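Local coordinates for protein DNA polymerase beta (Leishmania infantum, PDB 4P4M) that catalyses template-directed DNA synthesis from deoxynucleoside triphosphates and probably serves in base excision repair, at residues A[92-97]-A[115-120]; A[126-131]-A[143-148]; A[172-177]-A[221-226]; A[199-204]-A[274-279]. All blocks are in the same frame, centred on the assembly; numbering follows the deposited sequence.

Interaction 1: residues A[92-97]-A[115-120]; sequences KPKLKA and LFDREG
An aromatic ring lying under a lysine, with a salt bridge at the lysine's far end, joins two successive helices at the outer end of the fold: Phe116 and Asp117 of 115-120 meet Lys94 of 92-97. The pair shows how one long side chain can serve an apolar and an ionic partner at once. Its root does the apolar work. Lys94 CB stands over the centre of the Phe116 ring, 3.3 Å from Phe116 CE1, in a close CH-pi contact. Phe116 reaches this place because its CG is anti to the backbone N (chi1 180°), which sends the ring straight out toward the other helix. Ala97 CB approaches the same ring obliquely, 3.6 Å from Phe116 CD2, while Pro93 CB makes a looser contact at 4.4 Å from Phe116 CZ. Beyond the ring, a bend at chi3 of Lys94 (-58°) turns its tail to meet Asp117 at about a right angle. Lys94 NZ gives its strong bond to the syn lone pair of Asp117 OD2 at 2.8 Å, and a weak one to Asp117 OD1 at 3.2 Å. Ala97 is also covered by Phe122. The segment axes approach to 10.7 Å at 117°, and the turn between the helices supplies Thr102, Val104 and Phe107 to a bound sodium ion, an arrangement typical of the helix-hairpin-helix motif.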
loop_
_atom_site.group_PDB
_atom_site.type_symbol
_atom_site.label_atom_id
_atom_site.label_comp_id
_atom_site.label_asym_id
_atom_site.label_seq_id
_atom_site.Cartn_x
_atom_site.Cartn_y
_atom_site.Cartn_z
ATOM N N LYS A 92 -8.757 30.951 15.147
ATOM C CA LYS A 92 -7.770 30.518 14.161
ATOM C C LYS A 92 -6.531 29.831 14.756
ATOM O O LYS A 92 -5.917 28.998 14.090
ATOM C CB LYS A 92 -7.327 31.691 13.284
ATOM C CG LYS A 92 -6.476 31.274 12.094
ATOM C CD LYS A 92 -5.617 32.420 11.586
ATOM C CE LYS A 92 -6.459 33.645 11.263
ATOM N NZ LYS A 92 -5.626 34.779 10.772
ATOM N N PRO A 93 -6.152 30.179 16.000
ATOM C CA PRO A 93 -4.935 29.578 16.560
ATOM C C PRO A 93 -4.874 28.064 16.360
ATOM O O PRO A 93 -3.814 27.533 16.028
ATOM C CB PRO A 93 -5.025 29.921 18.055
ATOM C CG PRO A 93 -6.419 30.448 18.275
ATOM C CD PRO A 93 -6.811 31.062 16.974
ATOM N N LYS A 94 -5.999 27.384 16.549
ATOM C CA LYS A 94 -6.031 25.931 16.448
ATOM C C LYS A 94 -6.073 25.432 15.005
ATOM O O LYS A 94 -5.925 24.238 14.757
ATOM C CB LYS A 94 -7.207 25.357 17.240
ATOM C CG LYS A 94 -8.567 25.606 16.618
ATOM C CD LYS A 94 -9.662 24.915 17.418
ATOM C CE LYS A 94 -9.415 23.415 17.515
ATOM N NZ LYS A 94 -10.434 22.724 18.356
ATOM N N LEU A 95 -6.277 26.340 14.056
ATOM C CA LEU A 95 -6.266 25.967 12.645
ATOM C C LEU A 95 -4.842 25.778 12.141
ATOM O O LEU A 95 -4.565 24.865 11.365
ATOM C CB LEU A 95 -6.990 27.009 11.791
ATOM C CG LEU A 95 -8.517 27.011 11.868
ATOM C CD1 LEU A 95 -9.083 28.126 11.005
ATOM C CD2 LEU A 95 -9.078 25.663 11.442
ATOM N N LYS A 96 -3.942 26.652 12.581
ATOM C CA LYS A 96 -2.529 26.515 12.253
ATOM C C LYS A 96 -1.972 25.269 12.933
ATOM O O LYS A 96 -1.143 24.558 12.369
ATOM C CB LYS A 96 -1.750 27.755 12.695
ATOM N N ALA A 97 -2.438 25.014 14.151
ATOM C CA ALA A 97 -2.033 23.837 14.901
ATOM C C ALA A 97 -2.417 22.560 14.151
ATOM O O ALA A 97 -1.603 21.653 13.982
ATOM C CB ALA A 97 -2.661 23.853 16.285
ATOM N N LEU A 115 -5.480 17.020 20.482
ATOM C CA LEU A 115 -4.179 17.395 21.028
ATOM C C LEU A 115 -4.165 18.855 21.464
ATOM O O LEU A 115 -3.631 19.196 22.519
ATOM C CB LEU A 115 -3.074 17.171 19.991
ATOM C CG LEU A 115 -2.519 15.758 19.816
ATOM C CD1 LEU A 115 -1.583 15.706 18.613
ATOM C CD2 LEU A 115 -1.801 15.306 21.072
ATOM N N PHE A 116 -4.741 19.712 20.629
ATOM C CA PHE A 116 -4.803 21.141 20.902
ATOM C C PHE A 116 -5.719 21.437 22.091
ATOM O O PHE A 116 -5.383 22.244 22.960
ATOM C CB PHE A 116 -5.296 21.880 19.652
ATOM C CG PHE A 116 -5.401 23.369 19.823
ATOM C CD1 PHE A 116 -6.537 23.940 20.376
ATOM C CD2 PHE A 116 -4.370 24.201 19.417
ATOM C CE1 PHE A 116 -6.639 25.312 20.530
ATOM C CE2 PHE A 116 -4.466 25.575 19.567
ATOM C CZ PHE A 116 -5.602 26.130 20.125
ATOM N N ASP A 117 -6.868 20.767 22.132
ATOM C CA ASP A 117 -7.898 21.055 23.129
ATOM C C ASP A 117 -7.647 20.395 24.486
ATOM O O ASP A 117 -7.938 20.982 25.528
ATOM C CB ASP A 117 -9.284 20.668 22.599
ATOM C CG ASP A 117 -9.711 21.509 21.403
ATOM O OD1 ASP A 117 -9.197 22.639 21.253
ATOM O OD2 ASP A 117 -10.561 21.043 20.612
ATOM N N ARG A 118 -7.108 19.182 24.476
ATOM C CA ARG A 118 -6.907 18.441 25.720
ATOM C C ARG A 118 -5.458 18.455 26.211
ATOM O O ARG A 118 -5.175 18.035 27.333
ATOM C CB ARG A 118 -7.390 16.996 25.566
ATOM N N GLU A 119 -4.543 18.938 25.376
ATOM C CA GLU A 119 -3.124 18.892 25.714
ATOM C C GLU A 119 -2.431 20.239 25.523
ATOM O O GLU A 119 -1.293 20.427 25.956
ATOM C CB GLU A 119 -2.418 17.821 24.878
ATOM C CG GLU A 119 -3.096 16.459 24.906
ATOM C CD GLU A 119 -2.959 15.766 26.247
ATOM O OE1 GLU A 119 -2.137 16.219 27.073
ATOM O OE2 GLU A 119 -3.673 14.765 26.473
ATOM N N GLY A 120 -3.116 21.172 24.872
ATOM C CA GLY A 120 -2.555 22.487 24.616
ATOM C C GLY A 120 -1.343 22.429 23.704
ATOM O O GLY A 120 -0.591 23.399 23.581
#

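Interaction 2: residues A[126-131]-A[143-148]; sequences ELLQKA and VGIKYF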
loop_
_atom_site.group_PDB
_atom_site.type_symbol
_atom_site.label_atom_id
_atom_site.label_comp_id
_atom_site.label_asym_id
_atom_site.label_seq_id
_atom_site.Cartn_x
_atom_site.Cartn_y
_atom_site.Cartn_z
ATOM N N GLU A 126 6.605 20.028 19.982
ATOM C CA GLU A 126 6.069 19.732 21.307
ATOM C C GLU A 126 5.483 18.322 21.379
ATOM O O GLU A 126 5.643 17.627 22.381
ATOM C CB GLU A 126 5.005 20.760 21.703
ATOM C CG GLU A 126 5.562 22.156 21.943
ATOM C CD GLU A 126 6.622 22.189 23.035
ATOM O OE1 GLU A 126 6.672 21.244 23.855
ATOM O OE2 GLU A 126 7.408 23.162 23.068
ATOM N N LEU A 127 4.807 17.904 20.312
ATOM C CA LEU A 127 4.286 16.534 20.244
ATOM C C LEU A 127 5.403 15.502 20.388
ATOM O O LEU A 127 5.256 14.533 21.130
ATOM C CB LEU A 127 3.504 16.300 18.954
ATOM C CG LEU A 127 2.936 14.882 18.732
ATOM C CD1 LEU A 127 2.042 14.459 19.905
ATOM C CD2 LEU A 127 2.160 14.818 17.431
ATOM N N LEU A 128 6.517 15.714 19.688
ATOM C CA LEU A 128 7.637 14.770 19.739
ATOM C C LEU A 128 8.233 14.671 21.142
ATOM O O LEU A 128 8.456 13.574 21.658
ATOM C CB LEU A 128 8.741 15.164 18.752
ATOM C CG LEU A 128 8.404 15.378 17.272
ATOM C CD1 LEU A 128 9.685 15.593 16.468
ATOM C CD2 LEU A 128 7.612 14.218 16.702
ATOM N N GLN A 129 8.495 15.826 21.746
ATOM C CA GLN A 129 9.132 15.859 23.067
ATOM C C GLN A 129 8.209 15.281 24.142
ATOM O O GLN A 129 8.692 14.719 25.127
ATOM C CB GLN A 129 9.624 17.277 23.438
ATOM C CG GLN A 129 10.279 17.430 24.843
ATOM C CD GLN A 129 11.781 17.108 24.883
ATOM O OE1 GLN A 129 12.342 16.589 23.923
ATOM N NE2 GLN A 129 12.428 17.415 26.008
ATOM N N LYS A 130 6.896 15.371 23.942
ATOM C CA LYS A 130 5.932 14.922 24.954
ATOM C C LYS A 130 5.226 13.578 24.728
ATOM O O LYS A 130 4.603 13.053 25.650
ATOM C CB LYS A 130 4.863 16.000 25.181
ATOM C CG LYS A 130 5.391 17.288 25.791
ATOM C CD LYS A 130 4.285 18.320 25.934
ATOM C CE LYS A 130 4.826 19.630 26.482
ATOM N NZ LYS A 130 5.507 19.438 27.792
ATOM N N ALA A 131 5.305 13.032 23.517
ATOM C CA ALA A 131 4.525 11.837 23.163
ATOM C C ALA A 131 4.516 10.736 24.231
ATOM O O ALA A 131 3.479 10.127 24.492
ATOM C CB ALA A 131 4.987 11.263 21.809
ATOM N N VAL A 143 4.585 5.275 16.175
ATOM C CA VAL A 143 5.581 5.032 15.134
ATOM C C VAL A 143 5.785 6.278 14.277
ATOM O O VAL A 143 6.915 6.625 13.928
ATOM C CB VAL A 143 5.202 3.813 14.244
ATOM C CG1 VAL A 143 6.142 3.706 13.055
ATOM C CG2 VAL A 143 5.220 2.534 15.072
ATOM N N GLY A 144 4.698 6.967 13.945
ATOM C CA GLY A 144 4.802 8.187 13.158
ATOM C C GLY A 144 5.634 9.252 13.850
ATOM O O GLY A 144 6.381 10.012 13.219
ATOM N N ILE A 145 5.506 9.309 15.171
ATOM C CA ILE A 145 6.269 10.252 15.971
ATOM C C ILE A 145 7.740 9.855 16.068
ATOM O O ILE A 145 8.633 10.668 15.814
ATOM C CB ILE A 145 5.665 10.370 17.378
ATOM C CG1 ILE A 145 4.317 11.098 17.303
ATOM C CG2 ILE A 145 6.647 11.064 18.321
ATOM C CD1 ILE A 145 3.437 10.909 18.536
ATOM N N LYS A 146 7.991 8.603 16.426
ATOM C CA LYS A 146 9.363 8.117 16.591
ATOM C C LYS A 146 10.199 8.231 15.315
ATOM O O LYS A 146 11.402 8.529 15.373
ATOM C CB LYS A 146 9.362 6.665 17.087
ATOM C CG LYS A 146 10.760 6.063 17.180
ATOM C CD LYS A 146 10.751 4.668 17.782
ATOM C CE LYS A 146 12.174 4.146 17.950
ATOM N NZ LYS A 146 12.198 2.783 18.551
ATOM N N TYR A 147 9.564 7.993 14.166
ATOM C CA TYR A 147 10.252 8.015 12.872
ATOM C C TYR A 147 9.974 9.281 12.051
ATOM O O TYR A 147 10.110 9.276 10.827
ATOM C CB TYR A 147 9.884 6.760 12.051
ATOM C CG TYR A 147 10.495 5.487 12.608
ATOM C CD1 TYR A 147 9.824 4.722 13.563
ATOM C CD2 TYR A 147 11.755 5.062 12.196
ATOM C CE1 TYR A 147 10.390 3.553 14.084
ATOM C CE2 TYR A 147 12.325 3.890 12.712
ATOM C CZ TYR A 147 11.638 3.152 13.656
ATOM O OH TYR A 147 12.207 2.000 14.165
ATOM N N PHE A 148 9.604 10.366 12.730
ATOM C CA PHE A 148 9.288 11.626 12.047
ATOM C C PHE A 148 10.383 12.085 11.081
ATOM O O PHE A 148 10.087 12.429 9.941
ATOM C CB PHE A 148 8.956 12.740 13.053
ATOM C CG PHE A 148 8.509 14.035 12.402
ATOM C CD1 PHE A 148 7.221 14.173 11.907
ATOM C CD2 PHE A 148 9.383 15.105 12.285
ATOM C CE1 PHE A 148 6.815 15.357 11.300
ATOM C CE2 PHE A 148 8.981 16.294 11.688
ATOM C CZ PHE A 148 7.700 16.417 11.191
#
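Leu127 O is the acceptor of two backbone N-H groups, both weakly bonded: Ala131 N lies 2.8 Å from Leu127 O, and Lys130 N lies 3.4 Å from it. This turn at 127-131 sets Leu127 and Ala131 on the side that faces Ile145. The longer branch of Ile145 ends in CD1, which serves both of them: it lies 3.6 Å from Ala131 CB, and Leu127, crossing the isoleucine at about a right angle, brings its CG to 4.0 Å from Ile145 CD1. Ile145 CG2, anti to the backbone N, leaves CB on a different side from CG1 and meets Leu128 CD2 at 3.7 Å, while also bordering Ala131 CB; here the leucine and isoleucine run alongside each other, pointing opposite ways. Leu128 CD2 also reaches Phe148 CB, 4.2 Å away, and Leu128 CD1 comes to the Phe148 ring obliquely. The helices 124-130 and 139-146 so joined belong to the fingers, and Ala131 O accepts a hydrogen bond from Arg142 just before the second segment. Across the two segments themselves the chemistry is wholly aliphatic and aromatic, which implies that the fit rests on shape and on the burial of methyl groups, with no directional bond to fix its angle.

Interaction 3: residues A[172-177]-A[221-226]; sequences MEVLGK and GHFVEF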
loop_
_atom_site.group_PDB
_atom_site.type_symbol
_atom_site.label_atom_id
_atom_site.label_comp_id
_atom_site.label_asym_id
_atom_site.label_seq_id
_atom_site.Cartn_x
_atom_site.Cartn_y
_atom_site.Cartn_z
ATOM N N MET A 172 11.914 -15.436 -1.965
ATOM C CA MET A 172 12.345 -16.748 -2.467
ATOM C C MET A 172 12.851 -17.659 -1.345
ATOM O O MET A 172 12.544 -18.861 -1.322
ATOM C CB MET A 172 13.424 -16.600 -3.550
ATOM C CG MET A 172 13.871 -17.928 -4.192
ATOM S SD MET A 172 12.564 -18.775 -5.135
ATOM C CE MET A 172 12.355 -17.698 -6.552
ATOM N N GLU A 173 13.620 -17.084 -0.418
ATOM C CA GLU A 173 14.225 -17.855 0.671
ATOM C C GLU A 173 13.196 -18.489 1.594
ATOM O O GLU A 173 13.292 -19.672 1.920
ATOM C CB GLU A 173 15.175 -16.986 1.505
ATOM C CG GLU A 173 16.521 -16.762 0.871
ATOM C CD GLU A 173 17.494 -16.058 1.803
ATOM O OE1 GLU A 173 17.087 -15.667 2.922
ATOM O OE2 GLU A 173 18.671 -15.904 1.417
ATOM N N VAL A 174 12.201 -17.709 2.016
ATOM C CA VAL A 174 11.258 -18.198 3.026
ATOM C C VAL A 174 9.924 -18.715 2.456
ATOM O O VAL A 174 9.308 -19.612 3.045
ATOM C CB VAL A 174 11.024 -17.147 4.154
ATOM C CG1 VAL A 174 10.110 -16.014 3.671
ATOM C CG2 VAL A 174 10.443 -17.811 5.402
ATOM N N LEU A 175 9.496 -18.180 1.311
ATOM C CA LEU A 175 8.229 -18.616 0.694
ATOM C C LEU A 175 8.391 -19.535 -0.521
ATOM O O LEU A 175 7.464 -20.280 -0.867
ATOM C CB LEU A 175 7.346 -17.416 0.314
ATOM C CG LEU A 175 7.048 -16.386 1.405
ATOM C CD1 LEU A 175 6.129 -15.288 0.870
ATOM C CD2 LEU A 175 6.428 -17.051 2.637
ATOM N N GLY A 176 9.545 -19.473 -1.182
ATOM C CA GLY A 176 9.825 -20.362 -2.308
ATOM C C GLY A 176 9.296 -19.887 -3.652
ATOM O O GLY A 176 8.738 -18.799 -3.762
ATOM N N LYS A 177 9.439 -20.728 -4.678
ATOM C CA LYS A 177 9.171 -20.325 -6.059
ATOM C C LYS A 177 7.694 -20.084 -6.376
ATOM O O LYS A 177 7.382 -19.518 -7.420
ATOM C CB LYS A 177 9.741 -21.368 -7.035
ATOM C CG LYS A 177 9.046 -22.711 -6.934
ATOM C CD LYS A 177 9.479 -23.667 -8.034
ATOM C CE LYS A 177 8.676 -24.955 -7.963
ATOM N NZ LYS A 177 8.834 -25.777 -9.191
ATOM N N GLY A 221 1.792 -12.868 7.217
ATOM C CA GLY A 221 2.344 -12.841 8.559
ATOM C C GLY A 221 3.645 -13.620 8.668
ATOM O O GLY A 221 4.553 -13.207 9.385
ATOM N N HIS A 222 3.740 -14.748 7.963
ATOM C CA HIS A 222 4.980 -15.520 7.931
ATOM C C HIS A 222 6.123 -14.741 7.271
ATOM O O HIS A 222 7.270 -14.782 7.743
ATOM C CB HIS A 222 4.777 -16.858 7.198
ATOM C CG HIS A 222 3.822 -17.786 7.886
ATOM N ND1 HIS A 222 3.705 -17.852 9.257
ATOM C CD2 HIS A 222 2.942 -18.686 7.387
ATOM C CE1 HIS A 222 2.790 -18.756 9.575
ATOM N NE2 HIS A 222 2.315 -19.275 8.461
ATOM N N PHE A 223 5.814 -14.053 6.171
ATOM C CA PHE A 223 6.809 -13.241 5.460
ATOM C C PHE A 223 7.277 -12.073 6.343
ATOM O O PHE A 223 8.476 -11.778 6.439
ATOM C CB PHE A 223 6.209 -12.740 4.131
ATOM C CG PHE A 223 7.175 -11.974 3.250
ATOM C CD1 PHE A 223 8.432 -12.487 2.949
ATOM C CD2 PHE A 223 6.800 -10.756 2.688
ATOM C CE1 PHE A 223 9.307 -11.785 2.118
ATOM C CE2 PHE A 223 7.664 -10.060 1.857
ATOM C CZ PHE A 223 8.916 -10.578 1.567
ATOM N N VAL A 224 6.326 -11.421 6.999
ATOM C CA VAL A 224 6.641 -10.324 7.921
ATOM C C VAL A 224 7.538 -10.785 9.079
ATOM O O VAL A 224 8.537 -10.129 9.393
ATOM C CB VAL A 224 5.347 -9.644 8.447
ATOM C CG1 VAL A 224 5.659 -8.712 9.626
ATOM C CG2 VAL A 224 4.677 -8.865 7.302
ATOM N N GLU A 225 7.204 -11.919 9.695
ATOM C CA GLU A 225 8.030 -12.451 10.795
ATOM C C GLU A 225 9.468 -12.718 10.345
ATOM O O GLU A 225 10.427 -12.457 11.089
ATOM C CB GLU A 225 7.432 -13.749 11.351
ATOM C CG GLU A 225 6.132 -13.557 12.107
ATOM C CD GLU A 225 5.470 -14.880 12.472
ATOM O OE1 GLU A 225 5.808 -15.916 11.854
ATOM O OE2 GLU A 225 4.608 -14.879 13.374
ATOM N N PHE A 226 9.618 -13.243 9.130
ATOM C CA PHE A 226 10.948 -13.522 8.578
ATOM C C PHE A 226 11.760 -12.222 8.437
ATOM O O PHE A 226 12.921 -12.157 8.862
ATOM C CB PHE A 226 10.822 -14.260 7.231
ATOM C CG PHE A 226 12.135 -14.781 6.689
ATOM C CD1 PHE A 226 12.767 -15.865 7.289
ATOM C CD2 PHE A 226 12.722 -14.205 5.569
ATOM C CE1 PHE A 226 13.975 -16.340 6.801
ATOM C CE2 PHE A 226 13.920 -14.682 5.067
ATOM C CZ PHE A 226 14.545 -15.753 5.684
#
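Ring-face packing comes first: Val174 sits on Phe226, with Val174 CB over the ring centre in a CH-pi contact, 3.6 Å from Phe226 CG. The two methyl groups straddle the root of the ring, Val174 CG2 at 3.6 Å from Phe226 CD1 and Val174 CG1 at 3.7 Å from Phe226 CD2. With CG2 anti to the backbone N, CG1 takes the place between N and the carbonyl carbon (chi1 76°), and from there it serves a second aromatic. It meets the edge of Phe223, close to the ring plane, at 4.0 Å from Phe223 CD1. Aliphatic packing continues along the interface through Leu175, which crosses Phe223 at about a right angle and places CD1 4.1 Å from Phe223 CB. The two helices concerned, 157-175 and 219-229, belong to the palm and lie side by side against its mixed sheet; Phe223 also rests on Cys171, one turn back from Leu175. The remaining approach is polar against aromatic. Glu173 OE1 comes to the edge of the Phe226 ring, 3.8 Å from Phe226 CZ, its carboxylate turned 79° from the ring, but the glutamate is modelled in two conformers, which makes this approach doubtful.

Interaction 4: residues A[199-204]-A[274-279]; sequences AILSRT and IRLIET. With nucleotides of chain C.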
loop_
_atom_site.group_PDB
_atom_site.type_symbol
_atom_site.label_atom_id
_atom_site.label_comp_id
_atom_site.label_asym_id
_atom_site.label_seq_id
_atom_site.Cartn_x
_atom_site.Cartn_y
_atom_site.Cartn_z
ATOM N N ALA A 199 4.768 -2.625 -2.305
ATOM C CA ALA A 199 5.023 -3.968 -2.816
ATOM C C ALA A 199 3.736 -4.794 -2.944
ATOM O O ALA A 199 2.823 -4.665 -2.123
ATOM C CB ALA A 199 6.029 -4.693 -1.915
ATOM N N ILE A 200 3.676 -5.621 -3.988
ATOM C CA ILE A 200 2.648 -6.659 -4.119
ATOM C C ILE A 200 3.285 -8.029 -3.933
ATOM O O ILE A 200 4.297 -8.354 -4.568
ATOM C CB ILE A 200 1.969 -6.643 -5.521
ATOM C CG1 ILE A 200 1.244 -5.320 -5.758
ATOM C CG2 ILE A 200 0.996 -7.847 -5.676
ATOM C CD1 ILE A 200 0.799 -5.121 -7.228
ATOM N N LEU A 201 2.695 -8.822 -3.043
ATOM C CA LEU A 201 3.078 -10.216 -2.863
ATOM C C LEU A 201 1.974 -11.084 -3.477
ATOM O O LEU A 201 0.804 -10.912 -3.154
ATOM C CB LEU A 201 3.231 -10.508 -1.366
ATOM C CG LEU A 201 3.463 -11.958 -0.933
ATOM C CD1 LEU A 201 4.810 -12.475 -1.458
ATOM C CD2 LEU A 201 3.374 -12.083 0.592
ATOM N N SER A 202 2.332 -12.006 -4.366
ATOM C CA SER A 202 1.315 -12.834 -5.013
ATOM C C SER A 202 1.861 -14.187 -5.470
ATOM O O SER A 202 3.067 -14.334 -5.695
ATOM C CB SER A 202 0.714 -12.092 -6.213
ATOM O OG SER A 202 1.686 -11.874 -7.236
ATOM N N ARG A 203 0.975 -15.174 -5.601
ATOM C CA ARG A 203 1.368 -16.475 -6.149
ATOM C C ARG A 203 1.520 -16.387 -7.667
ATOM O O ARG A 203 0.784 -15.657 -8.334
ATOM C CB ARG A 203 0.350 -17.564 -5.762
ATOM C CG ARG A 203 0.403 -17.946 -4.263
ATOM C CD ARG A 203 -0.763 -18.880 -3.873
ATOM N NE ARG A 203 -0.654 -20.239 -4.433
ATOM C CZ ARG A 203 0.140 -21.181 -3.935
ATOM N NH1 ARG A 203 0.900 -20.911 -2.879
ATOM N NH2 ARG A 203 0.175 -22.396 -4.480
ATOM N N THR A 204 2.470 -17.138 -8.221
ATOM C CA THR A 204 2.734 -17.071 -9.653
ATOM C C THR A 204 1.672 -17.827 -10.458
ATOM O O THR A 204 0.913 -18.637 -9.913
ATOM C CB THR A 204 4.093 -17.692 -10.001
ATOM O OG1 THR A 204 4.034 -19.102 -9.750
ATOM C CG2 THR A 204 5.227 -17.054 -9.166
ATOM N N ILE A 274 3.104 -3.633 2.169
ATOM C CA ILE A 274 3.011 -4.896 1.416
ATOM C C ILE A 274 1.538 -5.315 1.281
ATOM O O ILE A 274 0.825 -5.348 2.280
ATOM C CB ILE A 274 3.815 -6.033 2.118
ATOM C CG1 ILE A 274 5.251 -5.581 2.420
ATOM C CG2 ILE A 274 3.776 -7.345 1.286
ATOM C CD1 ILE A 274 6.031 -6.505 3.380
ATOM N N ARG A 275 1.074 -5.581 0.053
ATOM C CA ARG A 275 -0.301 -6.055 -0.151
ATOM C C ARG A 275 -0.272 -7.463 -0.742
ATOM O O ARG A 275 0.425 -7.725 -1.725
ATOM C CB ARG A 275 -1.124 -5.119 -1.067
ATOM C CG ARG A 275 -1.655 -3.805 -0.435
ATOM C CD ARG A 275 -2.896 -3.987 0.474
ATOM N NE ARG A 275 -4.019 -4.667 -0.184
ATOM C CZ ARG A 275 -5.150 -4.062 -0.546
ATOM N NH1 ARG A 275 -5.305 -2.773 -0.293
ATOM N NH2 ARG A 275 -6.130 -4.744 -1.148
ATOM N N LEU A 276 -1.027 -8.372 -0.126
ATOM C CA LEU A 276 -1.130 -9.756 -0.597
ATOM C C LEU A 276 -2.335 -9.870 -1.545
ATOM O O LEU A 276 -3.453 -9.509 -1.167
ATOM C CB LEU A 276 -1.314 -10.709 0.601
ATOM C CG LEU A 276 -1.548 -12.199 0.289
ATOM C CD1 LEU A 276 -0.373 -12.851 -0.471
ATOM C CD2 LEU A 276 -1.868 -12.997 1.590
ATOM N N ILE A 277 -2.103 -10.358 -2.764
ATOM C CA ILE A 277 -3.104 -10.290 -3.847
ATOM C C ILE A 277 -3.237 -11.652 -4.536
ATOM O O ILE A 277 -2.227 -12.314 -4.780
ATOM C CB ILE A 277 -2.684 -9.234 -4.918
ATOM C CG1 ILE A 277 -2.634 -7.818 -4.320
ATOM C CG2 ILE A 277 -3.618 -9.278 -6.166
ATOM C CD1 ILE A 277 -3.991 -7.273 -3.838
ATOM N N GLU A 278 -4.473 -12.078 -4.826
ATOM C CA GLU A 278 -4.716 -13.347 -5.528
ATOM C C GLU A 278 -4.174 -13.296 -6.962
ATOM O O GLU A 278 -4.228 -12.255 -7.622
ATOM C CB GLU A 278 -6.219 -13.691 -5.575
ATOM C CG GLU A 278 -6.897 -13.958 -4.208
ATOM C CD GLU A 278 -6.651 -15.367 -3.648
ATOM O OE1 GLU A 278 -6.221 -16.270 -4.401
ATOM O OE2 GLU A 278 -6.910 -15.571 -2.439
ATOM N N THR A 279 -3.699 -14.433 -7.461
ATOM C CA THR A 279 -3.103 -14.490 -8.803
ATOM C C THR A 279 -3.951 -13.834 -9.910
ATOM O O THR A 279 -3.447 -12.992 -10.676
ATOM C CB THR A 279 -2.750 -15.940 -9.211
ATOM O OG1 THR A 279 -1.876 -16.506 -8.229
ATOM C CG2 THR A 279 -2.049 -15.960 -10.581
ATOM P P DC C 4 -10.570 -4.464 1.111
ATOM O OP1 DC C 4 -10.247 -5.846 0.687
ATOM O OP2 DC C 4 -11.896 -4.155 1.696
ATOM O "O5'" DC C 4 -9.471 -3.987 2.169
ATOM C "C5'" DC C 4 -8.080 -4.005 1.832
ATOM C "C4'" DC C 4 -7.228 -3.759 3.064
ATOM O "O4'" DC C 4 -7.305 -2.343 3.397
ATOM C "C3'" DC C 4 -7.625 -4.536 4.317
ATOM O "O3'" DC C 4 -6.392 -4.942 4.921
ATOM C "C2'" DC C 4 -8.420 -3.511 5.137
ATOM C "C1'" DC C 4 -7.819 -2.166 4.698
ATOM N N1 DC C 4 -8.804 -1.026 4.617
ATOM C C2 DC C 4 -8.441 0.203 5.172
ATOM O O2 DC C 4 -7.331 0.296 5.713
ATOM N N3 DC C 4 -9.309 1.249 5.116
ATOM C C4 DC C 4 -10.494 1.093 4.520
ATOM N N4 DC C 4 -11.309 2.161 4.489
ATOM C C5 DC C 4 -10.892 -0.158 3.946
ATOM C C6 DC C 4 -10.024 -1.185 4.008
HETATM O O HOH W 1 -1.637 -15.020 -4.554
HETATM O O HOH W 2 -1.790 -19.457 -8.894
#
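Ile200 and Ile277 lean against each other on one side of a parallel strand pair, Leu201 and Leu276 on the other. Ile200 CG2, anti to its own backbone N, lies 3.9 Å from Ile277 CG1, on the side covered by helix 282-290, where Ile200 rests on Phe289 and Ile277 on Ala285. The leucines meet at an oblique angle, Leu276 CD1 coming within 4.0 Å of Leu201 CG, while Leu201 CB turns its flank to Ile274 CG2. Between these layers three backbone bonds set the spacing: Arg275 N to Ala199 O at 2.9 Å, Leu201 N to Arg275 O at 2.8 Å and Ile277 N to Leu201 O at 3.0 Å. Farther along, the strands spread, and a water takes over by accepting from Arg203 N and donating to Ile277 O. The end is closed by Thr279 OG1, which donates to Arg203 O at 2.8 Å from well above the carbonyl plane (57° out of it). At the other end Arg275 bends twice, at chi2 (-77°) and chi3 (-55°), and in the conformer given this double bend lays one face of its guanidinium against the sugar of DC4 of chain C, 3.6 Å from Arg275 NH2 to C5'; a salt bridge with Glu312 holds the same nitrogen. Just before Ala199, strand 193-203 carries Asp196 and Asp198, which bind magnesium, and such a parallel pair beside the metal-binding aspartates is typical of the nucleotidyltransferase palm of family X polymerases.

Interactions 1 and 2 follow one another along the chain and pack together, Leu115 CD1 lying 4.0 Å from Leu127 CD2, with centres about 16 Å apart; they tie four successive helices into one block. Interactions 3 and 4 alternate in sequence and share the palm, their centres about 12 Å apart. Here the helices of interaction 3 cover one face of the strand pair in interaction 4: Leu175 CD1 is 3.9 Å from Leu201 CD1, and Phe223 CE2 is 4.2 Å from Ile274 CD1. The two groups are separate, interactions 1 and 4 having centres about 41 Å apart. The polymerase thus combines a helical, probably DNA-binding end with a layered palm carrying the magnesium site.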